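Local coordinates for protein acetyl xylan esterase (Paenibacillus sp. R4, PDB 6AGQ) that probably removes acetyl groups from acetylated xylan, as a cold-active esterase of the alpha/beta-hydrolase clan that assembles from six chains, at residues Y133-I138 and R234-E239; G145-A150 and H240-Q245. All blocks are in the same frame, centred on the assembly; numbering follows the deposited sequence.

In the fold
The chain leaves strand 114-118 of the central sheet and enters a long loop that carries 133-138 and then 145-150 before helix 153-170 begins. It then builds strands 179-184 and 203-207 with the helices between and after them, and returns at the end of helix 226-236. Interaction 1 closes a loop there, 96 residues apart at the nearer ends; interaction 2 closes another, of 90, at the start of helix 243-251. The segments alternate along the chain, so the two closures cross rather than nest. Their centres lie 10 Å apart, and Asp237 OD2 probably accepts a hydrogen bond from Gln242 N. Together they tie one loop to two consecutive helices.

Interaction 1. Residues Y133-I138 and R234-E239; sequences YPQGGI and RRYDPE
Arg235, in the last turn of helix 226-236, meets Ile138 through the aliphatic base of its side chain: CG of Arg235 lies 4.3 Å from CD1 of Ile138. Its charged end goes elsewhere, NH2 making a weak hydrogen bond with Ser96 of the second subunit. Tyr236 follows and supplies the largest single share of the contact. With CG beside the backbone N (chi1 -72°), its ring reaches into the loop. The same CD1 of Ile138 approaches the edge of this ring, near its plane, 4.4 Å from CE1. Across the ring, Gln135 runs alongside in the opposite direction, its chain extended beyond CG, and its amide plane is only 19° from the ring plane. The two planes are nearly parallel, but the approach is oblique: OE1 of Gln135 lies 3.5 Å from CE2 of Tyr236. Beyond the ring, the hydroxyl abuts the peptide unit joining Gly136 to Gly137: Tyr236 OH is 3.3 Å from Gly136 C and 3.4 Å from Gly137 N. Poor angles rule out a hydrogen bond to that nitrogen or to Gly136 O; OH is instead bonded to Gly125 O of the second subunit. Trp232, one turn back in the helix, stacks with the Tyr236 ring. A leucine in place of Tyr236 would probably strand Gly125 O of the second subunit without its hydroxyl partner and take away the ring carbons that OE1 of Gln135 touches. After Tyr236 the helix ends, Asp237 being the first residue to leave helical angles. Because no hydrogen bond joins the two segments, the contact within the chain rests on van der Waals packing, while the polar tips of Arg235 and Tyr236 are used between subunits, consistent with a surface that belongs to the hexamer interface.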
loop_
_atom_site.group_PDB
_atom_site.type_symbol
_atom_site.label_atom_id
_atom_site.label_comp_id
_atom_site.label_asym_id
_atom_site.label_seq_id
_atom_site.Cartn_x
_atom_site.Cartn_y
_atom_site.Cartn_z
ATOM N N TYR A 133 6.056 -36.826 -4.495
ATOM C CA TYR A 133 5.304 -36.216 -5.554
ATOM C C TYR A 133 6.103 -36.326 -6.902
ATOM O O TYR A 133 7.340 -36.327 -6.913
ATOM C CB TYR A 133 4.909 -34.782 -5.180
ATOM C CG TYR A 133 4.256 -34.678 -3.821
ATOM C CD1 TYR A 133 2.945 -35.051 -3.645
ATOM C CD2 TYR A 133 4.973 -34.249 -2.689
ATOM C CE1 TYR A 133 2.372 -35.030 -2.426
ATOM C CE2 TYR A 133 4.375 -34.198 -1.438
ATOM C CZ TYR A 133 3.072 -34.610 -1.302
ATOM O OH TYR A 133 2.399 -34.588 -0.071
ATOM N N PRO A 134 5.393 -36.519 -8.041
ATOM C CA PRO A 134 6.127 -36.634 -9.319
ATOM C C PRO A 134 6.857 -35.395 -9.792
ATOM O O PRO A 134 7.715 -35.518 -10.669
ATOM C CB PRO A 134 5.044 -37.038 -10.353
ATOM C CG PRO A 134 3.722 -36.891 -9.677
ATOM C CD PRO A 134 3.940 -36.713 -8.198
ATOM N N GLN A 135 6.511 -34.216 -9.297
ATOM C CA GLN A 135 7.129 -32.999 -9.806
ATOM C C GLN A 135 7.337 -32.087 -8.645
ATOM O O GLN A 135 6.932 -32.393 -7.518
ATOM C CB GLN A 135 6.220 -32.302 -10.851
ATOM C CG GLN A 135 5.784 -33.178 -12.051
ATOM C CD GLN A 135 5.146 -32.417 -13.252
ATOM O OE1 GLN A 135 4.810 -31.223 -13.197
ATOM N NE2 GLN A 135 4.979 -33.141 -14.359
ATOM N N GLY A 136 7.920 -30.922 -8.912
ATOM C CA GLY A 136 7.935 -29.881 -7.906
ATOM C C GLY A 136 6.620 -29.132 -7.701
ATOM O O GLY A 136 5.501 -29.607 -8.034
ATOM N N GLY A 137 6.737 -27.926 -7.132
ATOM C CA GLY A 137 5.555 -27.063 -7.039
ATOM C C GLY A 137 5.795 -25.620 -6.737
ATOM O O GLY A 137 6.902 -25.166 -6.716
ATOM N N ILE A 138 4.688 -24.931 -6.464
ATOM C CA ILE A 138 4.658 -23.563 -5.992
ATOM C C ILE A 138 4.944 -23.637 -4.490
ATOM O O ILE A 138 4.439 -24.547 -3.835
ATOM C CB ILE A 138 3.233 -22.985 -6.227
ATOM C CG1 ILE A 138 2.856 -23.052 -7.718
ATOM C CG2 ILE A 138 3.068 -21.560 -5.709
ATOM C CD1 ILE A 138 3.847 -22.475 -8.707
ATOM N N ARG A 234 0.607 -20.147 -14.166
ATOM C CA ARG A 234 1.623 -19.223 -14.599
ATOM C C ARG A 234 2.952 -19.887 -14.900
ATOM O O ARG A 234 3.638 -19.458 -15.831
ATOM C CB ARG A 234 1.848 -18.104 -13.588
ATOM C CG ARG A 234 0.750 -17.081 -13.510
ATOM C CD ARG A 234 0.993 -16.102 -12.374
ATOM N NE ARG A 234 2.267 -15.364 -12.463
ATOM C CZ ARG A 234 2.433 -14.198 -13.096
ATOM N NH1 ARG A 234 1.416 -13.618 -13.695
ATOM N NH2 ARG A 234 3.611 -13.580 -13.091
ATOM N N ARG A 235 3.358 -20.885 -14.107
ATOM C CA ARG A 235 4.665 -21.590 -14.340
ATOM C C ARG A 235 4.673 -22.864 -15.210
ATOM O O ARG A 235 5.652 -23.190 -15.820
ATOM C CB ARG A 235 5.283 -21.929 -13.022
ATOM C CG ARG A 235 5.604 -20.702 -12.212
ATOM C CD ARG A 235 7.041 -20.817 -11.845
ATOM N NE ARG A 235 7.513 -19.850 -10.872
ATOM C CZ ARG A 235 8.486 -18.979 -11.096
ATOM N NH1 ARG A 235 9.046 -18.830 -12.291
ATOM N NH2 ARG A 235 8.861 -18.218 -10.119
ATOM N N TYR A 236 3.604 -23.609 -15.193
ATOM C CA TYR A 236 3.557 -24.939 -15.793
ATOM C C TYR A 236 2.688 -24.939 -17.029
ATOM O O TYR A 236 2.844 -25.810 -17.871
ATOM C CB TYR A 236 2.975 -25.965 -14.795
ATOM C CG TYR A 236 3.874 -26.342 -13.630
ATOM C CD1 TYR A 236 3.915 -25.563 -12.467
ATOM C CD2 TYR A 236 4.677 -27.472 -13.675
ATOM C CE1 TYR A 236 4.779 -25.882 -11.410
ATOM C CE2 TYR A 236 5.495 -27.813 -12.611
ATOM C CZ TYR A 236 5.562 -27.006 -11.485
ATOM O OH TYR A 236 6.368 -27.318 -10.426
ATOM N N ASP A 237 1.760 -23.998 -17.167
ATOM C CA ASP A 237 0.678 -24.150 -18.170
ATOM C C ASP A 237 -0.041 -22.815 -18.454
ATOM O O ASP A 237 -1.189 -22.662 -18.097
ATOM C CB ASP A 237 -0.303 -25.212 -17.650
ATOM C CG ASP A 237 -1.422 -25.495 -18.617
ATOM O OD1 ASP A 237 -1.236 -25.269 -19.838
ATOM O OD2 ASP A 237 -2.514 -25.882 -18.168
ATOM N N PRO A 238 0.631 -21.845 -19.088
ATOM C CA PRO A 238 0.044 -20.507 -19.273
ATOM C C PRO A 238 -1.173 -20.405 -20.227
ATOM O O PRO A 238 -1.941 -19.428 -20.131
ATOM C CB PRO A 238 1.193 -19.696 -19.849
ATOM C CG PRO A 238 2.411 -20.512 -19.628
ATOM C CD PRO A 238 1.941 -21.915 -19.742
ATOM N N GLU A 239 -1.331 -21.386 -21.117
ATOM C CA GLU A 239 -2.496 -21.478 -21.987
ATOM C C GLU A 239 -3.557 -22.429 -21.460
ATOM O O GLU A 239 -4.484 -22.784 -22.203
ATOM C CB GLU A 239 -2.084 -21.932 -23.386
ATOM C CG GLU A 239 -1.155 -20.990 -24.139
ATOM C CD GLU A 239 -1.073 -21.349 -25.628
ATOM O OE1 GLU A 239 -2.019 -21.023 -26.402
ATOM O OE2 GLU A 239 -0.083 -21.992 -26.012
#

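Interaction 2. Residues G145-A150 and H240-Q245; sequences GILDPA and HRQEEQ
Leu147 lays its two methyl groups against the amide oxygen of Gln242, with CD1 3.5 Å and CD2 3.8 Å from OE1, the two side chains crossing at about a right angle. On the helix side, CD2 of Leu147 also comes within 4.2 Å of CG of Gln245. The backbone is close here too: the Leu147 and Gln245 CA atoms are 6.1 Å apart. Gln245 starts with CG opposite its own backbone N (chi1 -168°) and then bends at chi2 (48°), which turns a face of the amide toward Leu147 O. NE2 of Gln245 lies 3.0 Å from Leu147 O, but with the oxygen above the N-H plane no hydrogen bond forms. Its amide is satisfied elsewhere in the helix, OE1 by Arg248 and NE2 by Thr249 OG1, a hydroxyl also bonded to Ile146 O. In this alpha/beta-hydrolase-clan chain the loop ahead of helix 153-170 is shaped by a type I turn from Gly145 to Asp148, closed by Asp148 N to Gly145 O at 3.3 Å. An Asx turn follows, with Ala150 N donating to Asp148 OD1 from above the carboxylate plane. Gln242, at the N-cap of helix 243-251, is the third residue of a type I turn from His240 to Glu243. Trp232 of helix 226-236 packs on Ile146, Leu147 and Gln242, while the ring of Pro149 brings CD to 4.2 Å from NE2 of Gln245.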
loop_
_atom_site.group_PDB
_atom_site.type_symbol
_atom_site.label_atom_id
_atom_site.label_comp_id
_atom_site.label_asym_id
_atom_site.label_seq_id
_atom_site.Cartn_x
_atom_site.Cartn_y
_atom_site.Cartn_z
ATOM N N GLY A 145 1.523 -32.774 -6.425
ATOM C CA GLY A 145 0.788 -33.907 -7.020
ATOM C C GLY A 145 -0.526 -33.520 -7.671
ATOM O O GLY A 145 -1.432 -34.355 -7.802
ATOM N N ILE A 146 -0.628 -32.275 -8.116
ATOM C CA ILE A 146 -1.895 -31.728 -8.619
ATOM C C ILE A 146 -2.431 -32.348 -9.900
ATOM O O ILE A 146 -3.653 -32.289 -10.153
ATOM C CB ILE A 146 -1.884 -30.210 -8.731
ATOM C CG1 ILE A 146 -3.337 -29.671 -8.713
ATOM C CG2 ILE A 146 -1.075 -29.732 -9.928
ATOM C CD1 ILE A 146 -3.382 -28.200 -8.384
ATOM N N LEU A 147 -1.555 -32.988 -10.682
ATOM C CA LEU A 147 -1.991 -33.700 -11.890
ATOM C C LEU A 147 -2.613 -35.089 -11.761
ATOM O O LEU A 147 -3.159 -35.591 -12.743
ATOM C CB LEU A 147 -0.867 -33.705 -12.916
ATOM C CG LEU A 147 -0.507 -32.267 -13.342
ATOM C CD1 LEU A 147 0.676 -32.320 -14.322
ATOM C CD2 LEU A 147 -1.694 -31.501 -13.949
ATOM N N ASP A 148 -2.607 -35.682 -10.572
ATOM C CA ASP A 148 -3.227 -36.980 -10.353
ATOM C C ASP A 148 -3.779 -37.069 -8.918
ATOM O O ASP A 148 -3.002 -36.966 -7.998
ATOM C CB ASP A 148 -2.166 -38.065 -10.601
ATOM C CG ASP A 148 -2.694 -39.523 -10.397
ATOM O OD1 ASP A 148 -3.934 -39.780 -10.266
ATOM O OD2 ASP A 148 -1.829 -40.438 -10.369
ATOM N N PRO A 149 -5.101 -37.326 -8.732
ATOM C CA PRO A 149 -5.610 -37.366 -7.361
ATOM C C PRO A 149 -4.977 -38.468 -6.476
ATOM O O PRO A 149 -4.943 -38.301 -5.278
ATOM C CB PRO A 149 -7.123 -37.600 -7.518
ATOM C CG PRO A 149 -7.307 -38.082 -8.905
ATOM C CD PRO A 149 -6.173 -37.537 -9.723
ATOM N N ALA A 150 -4.525 -39.563 -7.066
ATOM C CA ALA A 150 -3.875 -40.637 -6.327
ATOM C C ALA A 150 -2.634 -40.167 -5.580
ATOM O O ALA A 150 -2.334 -40.734 -4.538
ATOM C CB ALA A 150 -3.497 -41.796 -7.254
ATOM N N HIS A 240 -3.435 -22.860 -20.198
ATOM C CA HIS A 240 -4.485 -23.653 -19.542
ATOM C C HIS A 240 -4.875 -24.922 -20.345
ATOM O O HIS A 240 -6.030 -25.290 -20.418
ATOM C CB HIS A 240 -5.713 -22.797 -19.277
ATOM C CG HIS A 240 -5.548 -21.826 -18.163
ATOM N ND1 HIS A 240 -6.576 -21.522 -17.304
ATOM C CD2 HIS A 240 -4.482 -21.093 -17.743
ATOM C CE1 HIS A 240 -6.157 -20.644 -16.403
ATOM N NE2 HIS A 240 -4.895 -20.357 -16.656
ATOM N N ARG A 241 -3.897 -25.566 -20.959
ATOM C CA ARG A 241 -4.131 -26.789 -21.693
ATOM C C ARG A 241 -4.327 -27.984 -20.789
ATOM O O ARG A 241 -4.811 -29.007 -21.254
ATOM C CB ARG A 241 -2.944 -27.093 -22.589
ATOM C CG ARG A 241 -2.674 -26.000 -23.605
ATOM C CD ARG A 241 -1.593 -26.422 -24.579
ATOM N NE ARG A 241 -1.374 -25.388 -25.588
ATOM C CZ ARG A 241 -0.483 -25.467 -26.572
ATOM N NH1 ARG A 241 0.293 -26.542 -26.705
ATOM N NH2 ARG A 241 -0.365 -24.456 -27.431
ATOM N N GLN A 242 -3.928 -27.890 -19.523
ATOM C CA GLN A 242 -4.164 -28.965 -18.580
ATOM C C GLN A 242 -5.172 -28.557 -17.523
ATOM O O GLN A 242 -5.262 -29.219 -16.487
ATOM C CB GLN A 242 -2.874 -29.433 -17.937
ATOM C CG GLN A 242 -1.713 -29.695 -18.892
ATOM C CD GLN A 242 -0.446 -30.025 -18.163
ATOM O OE1 GLN A 242 -0.384 -31.002 -17.436
ATOM N NE2 GLN A 242 0.567 -29.211 -18.342
ATOM N N GLU A 243 -5.969 -27.525 -17.790
ATOM C CA GLU A 243 -6.909 -27.047 -16.773
ATOM C C GLU A 243 -7.865 -28.138 -16.374
ATOM O O GLU A 243 -8.329 -28.161 -15.230
ATOM C CB GLU A 243 -7.711 -25.793 -17.198
ATOM C CG GLU A 243 -8.751 -25.947 -18.349
ATOM C CD GLU A 243 -10.142 -26.561 -18.011
ATOM O OE1 GLU A 243 -10.816 -27.060 -18.959
ATOM O OE2 GLU A 243 -10.595 -26.552 -16.839
ATOM N N GLU A 244 -8.200 -29.012 -17.327
ATOM C CA GLU A 244 -9.226 -30.045 -17.101
ATOM C C GLU A 244 -8.723 -31.074 -16.063
ATOM O O GLU A 244 -9.347 -31.302 -15.070
ATOM C CB GLU A 244 -9.609 -30.719 -18.435
ATOM C CG GLU A 244 -10.925 -31.472 -18.412
ATOM C CD GLU A 244 -11.083 -32.473 -19.569
ATOM O OE1 GLU A 244 -11.164 -33.679 -19.271
ATOM O OE2 GLU A 244 -11.112 -32.069 -20.766
ATOM N N GLN A 245 -7.548 -31.630 -16.287
ATOM C CA GLN A 245 -6.869 -32.442 -15.280
ATOM C C GLN A 245 -6.700 -31.700 -13.946
ATOM O O GLN A 245 -6.992 -32.268 -12.895
ATOM C CB GLN A 245 -5.538 -32.981 -15.811
ATOM C CG GLN A 245 -4.858 -34.068 -14.965
ATOM C CD GLN A 245 -5.795 -35.193 -14.551
ATOM O OE1 GLN A 245 -6.228 -35.963 -15.403
ATOM N NE2 GLN A 245 -6.140 -35.280 -13.225
#